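Local coordinates for protein Bug27 (Bordetella pertussis, PDB 2QPQ) that probably binds small solutes as a Venus flytrap-type periplasmic solute-binding protein of the Bug family, at residues V105-A110 against G194-L199; G134-G139 against A180-S185. One frame throughout, in Å; residues are numbered along the deposited sequence.

Interaction 1. Residues V105-A110 against G194-L199; sequences VFVVPA and GKLQAL
Val108 and Gln197 form an antiparallel hydrogen-bonded pair between strands whose directions differ by 143°, flanked by the non-hydrogen-bonded pairs Val107–Ala198 and Pro109–Leu196. The central pair is closed in both directions: Val108 N donates to Gln197 O at 2.8 Å, and Gln197 N returns a bond to Val108 O at 2.9 Å. Leu199 N to Phe106 O is shorter still, at 2.7 Å. Pro109 has no N-H to give, but its pair needs none. The pairing ends less regularly, where Ala110 N reaches Lys195 O at 3.1 Å from above the carbonyl plane.

Val108 carries most of the side-chain contact. Its CG2 methyl sits between the backbone N and the carbonyl carbon and rests on Gln197 CB at 3.7 Å. The Gln197 chain is extended, with CG anti to its backbone N (chi1 -179°), and even its amide NE2 comes close to the same methyl. The other branch, CG1, turns to Leu199 and meets CD1 at 3.8 Å, the two side chains crossing at about a right angle. Phe106 touches Leu199 through CB, while its ring leads away. On the face of Val107 and Ala198, Val105 CG2 presses on Ala198 CB at 3.5 Å, a tight methyl contact. Leu196 points away, but its CD2 lies 3.5 Å from Val108 O.

Gly194 closes helix 184-192 with a Schellman motif, and after Lys195 the chain enters the strand. That helix covers Val105 with Ala187, and Val107 and Ala198 with Ile191. Leu196 packs on helix 165-173. Phe106 and Leu199 lie against Leu117 and Leu120 of helix 117-123, which flanks strands 93-109 and 196-201 here.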
loop_
_atom_site.group_PDB
_atom_site.type_symbol
_atom_site.label_atom_id
_atom_site.label_comp_id
_atom_site.label_asym_id
_atom_site.label_seq_id
_atom_site.Cartn_x
_atom_site.Cartn_y
_atom_site.Cartn_z
ATOM N N VAL A 105 5.637 8.698 -1.579
ATOM C CA VAL A 105 6.503 9.841 -1.743
ATOM C C VAL A 105 5.804 10.918 -2.535
ATOM O O VAL A 105 5.098 10.623 -3.505
ATOM C CB VAL A 105 7.836 9.408 -2.383
ATOM C CG1 VAL A 105 7.565 8.763 -3.756
ATOM C CG2 VAL A 105 8.839 10.573 -2.405
ATOM N N PHE A 106 5.934 12.161 -2.063
ATOM C CA PHE A 106 5.495 13.323 -2.816
ATOM C C PHE A 106 6.601 13.684 -3.802
ATOM O O PHE A 106 7.680 14.073 -3.378
ATOM C CB PHE A 106 5.220 14.495 -1.872
ATOM C CG PHE A 106 3.966 14.341 -1.053
ATOM C CD1 PHE A 106 3.879 13.352 -0.090
ATOM C CD2 PHE A 106 2.871 15.176 -1.265
ATOM C CE1 PHE A 106 2.730 13.190 0.681
ATOM C CE2 PHE A 106 1.721 15.050 -0.494
ATOM C CZ PHE A 106 1.646 14.049 0.485
ATOM N N VAL A 107 6.335 13.513 -5.097
ATOM C CA VAL A 107 7.327 13.781 -6.151
ATOM C C VAL A 107 6.862 14.902 -7.101
ATOM O O VAL A 107 5.648 15.098 -7.383
ATOM C CB VAL A 107 7.750 12.483 -6.941
ATOM C CG1 VAL A 107 8.398 11.490 -6.003
ATOM C CG2 VAL A 107 6.527 11.774 -7.626
ATOM N N VAL A 108 7.854 15.641 -7.568
ATOM C CA VAL A 108 7.650 16.750 -8.499
ATOM C C VAL A 108 8.643 16.577 -9.666
ATOM O O VAL A 108 9.656 15.886 -9.520
ATOM C CB VAL A 108 7.787 18.181 -7.801
ATOM C CG1 VAL A 108 6.725 18.386 -6.738
ATOM C CG2 VAL A 108 9.246 18.457 -7.228
ATOM N N PRO A 109 8.326 17.158 -10.835
ATOM C CA PRO A 109 9.226 17.099 -11.974
ATOM C C PRO A 109 10.572 17.731 -11.642
ATOM O O PRO A 109 10.645 18.652 -10.805
ATOM C CB PRO A 109 8.530 17.993 -13.010
ATOM C CG PRO A 109 7.159 18.123 -12.592
ATOM C CD PRO A 109 7.107 17.922 -11.136
ATOM N N ALA A 110 11.613 17.227 -12.283
ATOM C CA ALA A 110 12.913 17.927 -12.356
ATOM C C ALA A 110 12.661 19.384 -12.710
ATOM O O ALA A 110 11.876 19.694 -13.623
ATOM C CB ALA A 110 13.816 17.275 -13.406
ATOM N N GLY A 194 17.447 11.643 -11.239
ATOM C CA GLY A 194 17.199 13.081 -11.210
ATOM C C GLY A 194 16.114 13.558 -12.170
ATOM O O GLY A 194 16.055 14.742 -12.539
ATOM N N LYS A 195 15.247 12.637 -12.586
ATOM C CA LYS A 195 14.120 13.013 -13.421
ATOM C C LYS A 195 12.962 13.536 -12.568
ATOM O O LYS A 195 12.107 14.273 -13.044
ATOM C CB LYS A 195 13.686 11.822 -14.281
ATOM C CG LYS A 195 14.776 11.415 -15.278
ATOM C CD LYS A 195 14.255 10.499 -16.352
ATOM C CE LYS A 195 15.087 10.634 -17.631
ATOM N NZ LYS A 195 14.249 10.778 -18.911
ATOM N N LEU A 196 12.945 13.134 -11.305
ATOM C CA LEU A 196 11.976 13.632 -10.329
ATOM C C LEU A 196 12.728 14.072 -9.094
ATOM O O LEU A 196 13.804 13.557 -8.798
ATOM C CB LEU A 196 11.013 12.519 -9.871
ATOM C CG LEU A 196 10.118 11.937 -10.980
ATOM C CD1 LEU A 196 9.447 10.690 -10.495
ATOM C CD2 LEU A 196 9.050 12.966 -11.442
ATOM N N GLN A 197 12.081 14.941 -8.337
ATOM C CA GLN A 197 12.532 15.353 -7.039
ATOM C C GLN A 197 11.491 14.932 -6.003
ATOM O O GLN A 197 10.302 15.071 -6.247
ATOM C CB GLN A 197 12.605 16.843 -7.116
ATOM C CG GLN A 197 13.070 17.590 -5.928
ATOM C CD GLN A 197 13.214 19.045 -6.325
ATOM O OE1 GLN A 197 14.024 19.362 -7.222
ATOM N NE2 GLN A 197 12.384 19.932 -5.727
ATOM N N ALA A 198 11.949 14.411 -4.869
ATOM C CA ALA A 198 11.080 13.999 -3.787
ATOM C C ALA A 198 10.989 15.046 -2.671
ATOM O O ALA A 198 12.007 15.457 -2.107
ATOM C CB ALA A 198 11.532 12.642 -3.236
ATOM N N LEU A 199 9.769 15.478 -2.364
ATOM C CA LEU A 199 9.537 16.458 -1.318
ATOM C C LEU A 199 9.445 15.866 0.106
ATOM O O LEU A 199 9.869 16.489 1.098
ATOM C CB LEU A 199 8.294 17.272 -1.672
ATOM C CG LEU A 199 8.368 18.120 -2.947
ATOM C CD1 LEU A 199 7.120 19.012 -3.044
ATOM C CD2 LEU A 199 9.664 18.947 -2.984
#

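Interaction 2. Residues G134-G139 against A180-S185; sequences GSCGNG and AVVTAS
Gly134 and Ala180 pair in parallel in an alpha/beta domain of the Venus flytrap fold, where strand 132-135 lies between strands 158-161 and 180-183. Side chains meet sparingly here. Gly134 has none, and the Ala180 methyl settles near its carbonyl group, with CB 3.6 Å from Gly134 O. The same oxygen accepts the hydrogen bond from Val181 N at 2.8 Å. The N-H points almost straight at it (168°), but the donor is tilted from the carbonyl plane.

Past Ser135 the chain leaves strand 132-135, and the contact passes to the sulfur of Cys136. Cys136 SG lies beside its own backbone N (chi1 -63°), which directs it across to strand 180-183. It rests on the backbone of Val182, 3.6 Å from CA. Val182 turns its CG1 branch, anti to the carbonyl carbon (chi1 -59°), toward the sulfur, and CG1 meets SG at 3.7 Å. The sulfur thus touches both the main chain and the side chain of one residue. It is bonded to Cys165 at the start of helix 165-173, and Val182 packs on that helix too. Val181 turns instead to Phe106 and Ser104 of strand 93-109. Its carbonyl oxygen is buried without a polar partner in the model, although Ser135 CA makes a CA-H...O contact with it at 3.4 Å.

The contact lies where the chain leaves strand 132-135, alongside strand 180-183. A bound citrate, probably from the crystallisation liquor, comes to about 4 Å from the Cys136 side chain and may mark a pocket. Thr183 takes the N-cap position of helix 184-192. Its OG1 shares a hydrogen bond with Ser185 OG at 3.1 Å, and either hydroxyl could be the donor.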
loop_
_atom_site.group_PDB
_atom_site.type_symbol
_atom_site.label_atom_id
_atom_site.label_comp_id
_atom_site.label_asym_id
_atom_site.label_seq_id
_atom_site.Cartn_x
_atom_site.Cartn_y
_atom_site.Cartn_z
ATOM N N GLY A 134 -1.345 14.194 -8.496
ATOM C CA GLY A 134 -1.732 12.862 -8.984
ATOM C C GLY A 134 -1.619 11.814 -7.878
ATOM O O GLY A 134 -0.919 12.028 -6.888
ATOM N N SER A 135 -2.360 10.710 -7.999
ATOM C CA SER A 135 -2.127 9.546 -7.149
ATOM C C SER A 135 -2.240 8.290 -7.981
ATOM O O SER A 135 -2.616 8.364 -9.128
ATOM C CB SER A 135 -3.128 9.480 -5.980
ATOM O OG SER A 135 -4.353 8.938 -6.433
ATOM N N CYS A 136 -1.969 7.146 -7.349
ATOM C CA CYS A 136 -2.053 5.813 -7.934
ATOM C C CYS A 136 -3.527 5.333 -8.070
ATOM O O CYS A 136 -3.774 4.264 -8.608
ATOM C CB CYS A 136 -1.196 4.833 -7.055
ATOM S SG CYS A 136 0.547 5.387 -7.147
ATOM N N GLY A 137 -4.497 6.144 -7.628
ATOM C CA GLY A 137 -5.893 5.806 -7.831
ATOM C C GLY A 137 -6.816 6.333 -6.751
ATOM O O GLY A 137 -6.422 6.584 -5.614
ATOM N N ASN A 138 -8.059 6.519 -7.134
ATOM C CA ASN A 138 -9.102 6.925 -6.210
ATOM C C ASN A 138 -9.248 5.877 -5.092
ATOM O O ASN A 138 -9.443 4.666 -5.366
ATOM C CB ASN A 138 -10.372 7.066 -7.016
ATOM C CG ASN A 138 -11.364 7.964 -6.362
ATOM O OD1 ASN A 138 -10.998 8.926 -5.703
ATOM N ND2 ASN A 138 -12.627 7.645 -6.523
ATOM N N GLY A 139 -9.099 6.335 -3.839
ATOM C CA GLY A 139 -9.242 5.459 -2.672
ATOM C C GLY A 139 -7.958 4.680 -2.337
ATOM O O GLY A 139 -7.934 3.844 -1.423
ATOM N N ALA A 180 2.752 14.470 -7.676
ATOM C CA ALA A 180 2.014 13.234 -7.436
ATOM C C ALA A 180 2.467 12.566 -6.154
ATOM O O ALA A 180 3.606 12.722 -5.685
ATOM C CB ALA A 180 2.182 12.224 -8.647
ATOM N N VAL A 181 1.568 11.757 -5.628
ATOM C CA VAL A 181 1.898 10.864 -4.541
ATOM C C VAL A 181 1.862 9.430 -5.056
ATOM O O VAL A 181 0.831 8.944 -5.519
ATOM C CB VAL A 181 0.930 11.069 -3.405
ATOM C CG1 VAL A 181 1.299 10.151 -2.232
ATOM C CG2 VAL A 181 0.976 12.572 -3.039
ATOM N N VAL A 182 3.017 8.761 -5.003
ATOM C CA VAL A 182 3.099 7.411 -5.519
ATOM C C VAL A 182 3.907 6.581 -4.514
ATOM O O VAL A 182 4.448 7.116 -3.546
ATOM C CB VAL A 182 3.690 7.364 -6.983
ATOM C CG1 VAL A 182 2.812 8.201 -7.954
ATOM C CG2 VAL A 182 5.122 7.880 -7.018
ATOM N N THR A 183 4.005 5.284 -4.733
ATOM C CA THR A 183 4.822 4.484 -3.842
ATOM C C THR A 183 6.281 4.845 -4.078
ATOM O O THR A 183 6.696 5.092 -5.237
ATOM C CB THR A 183 4.652 2.988 -4.122
ATOM O OG1 THR A 183 5.078 2.720 -5.453
ATOM C CG2 THR A 183 3.195 2.526 -3.907
ATOM N N ALA A 184 7.049 4.868 -2.991
ATOM C CA ALA A 184 8.507 4.983 -3.068
ATOM C C ALA A 184 9.172 4.023 -4.073
ATOM O O ALA A 184 10.046 4.414 -4.845
ATOM C CB ALA A 184 9.127 4.850 -1.672
ATOM N N SER A 185 8.743 2.777 -4.086
ATOM C CA SER A 185 9.287 1.758 -4.987
ATOM C C SER A 185 9.155 2.105 -6.487
ATOM O O SER A 185 10.123 1.923 -7.248
ATOM C CB SER A 185 8.612 0.418 -4.696
ATOM O OG SER A 185 7.206 0.635 -4.650
#

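Overall arrangement
Both interactions belong to one sheet, and interaction 2 is nested inside the chain loop closed by interaction 1. Strand 93-109 joins them: besides 196-201 it pairs with 180-183, where Val105 N to Val182 O and Val107 N to Ala180 O are probable hydrogen bonds. The Phe106 ring, which leads away from 194-199, packs on Val181 of interaction 2. Interaction 1 is outlying and partly buried. It is antiparallel, with four backbone bonds and many aliphatic contacts. Interaction 2 is buried nearer the centre of the chain. It is parallel, with one backbone bond and a disulfide sulfur. Helix 184-192 starts in interaction 2 and ends just before 194-199.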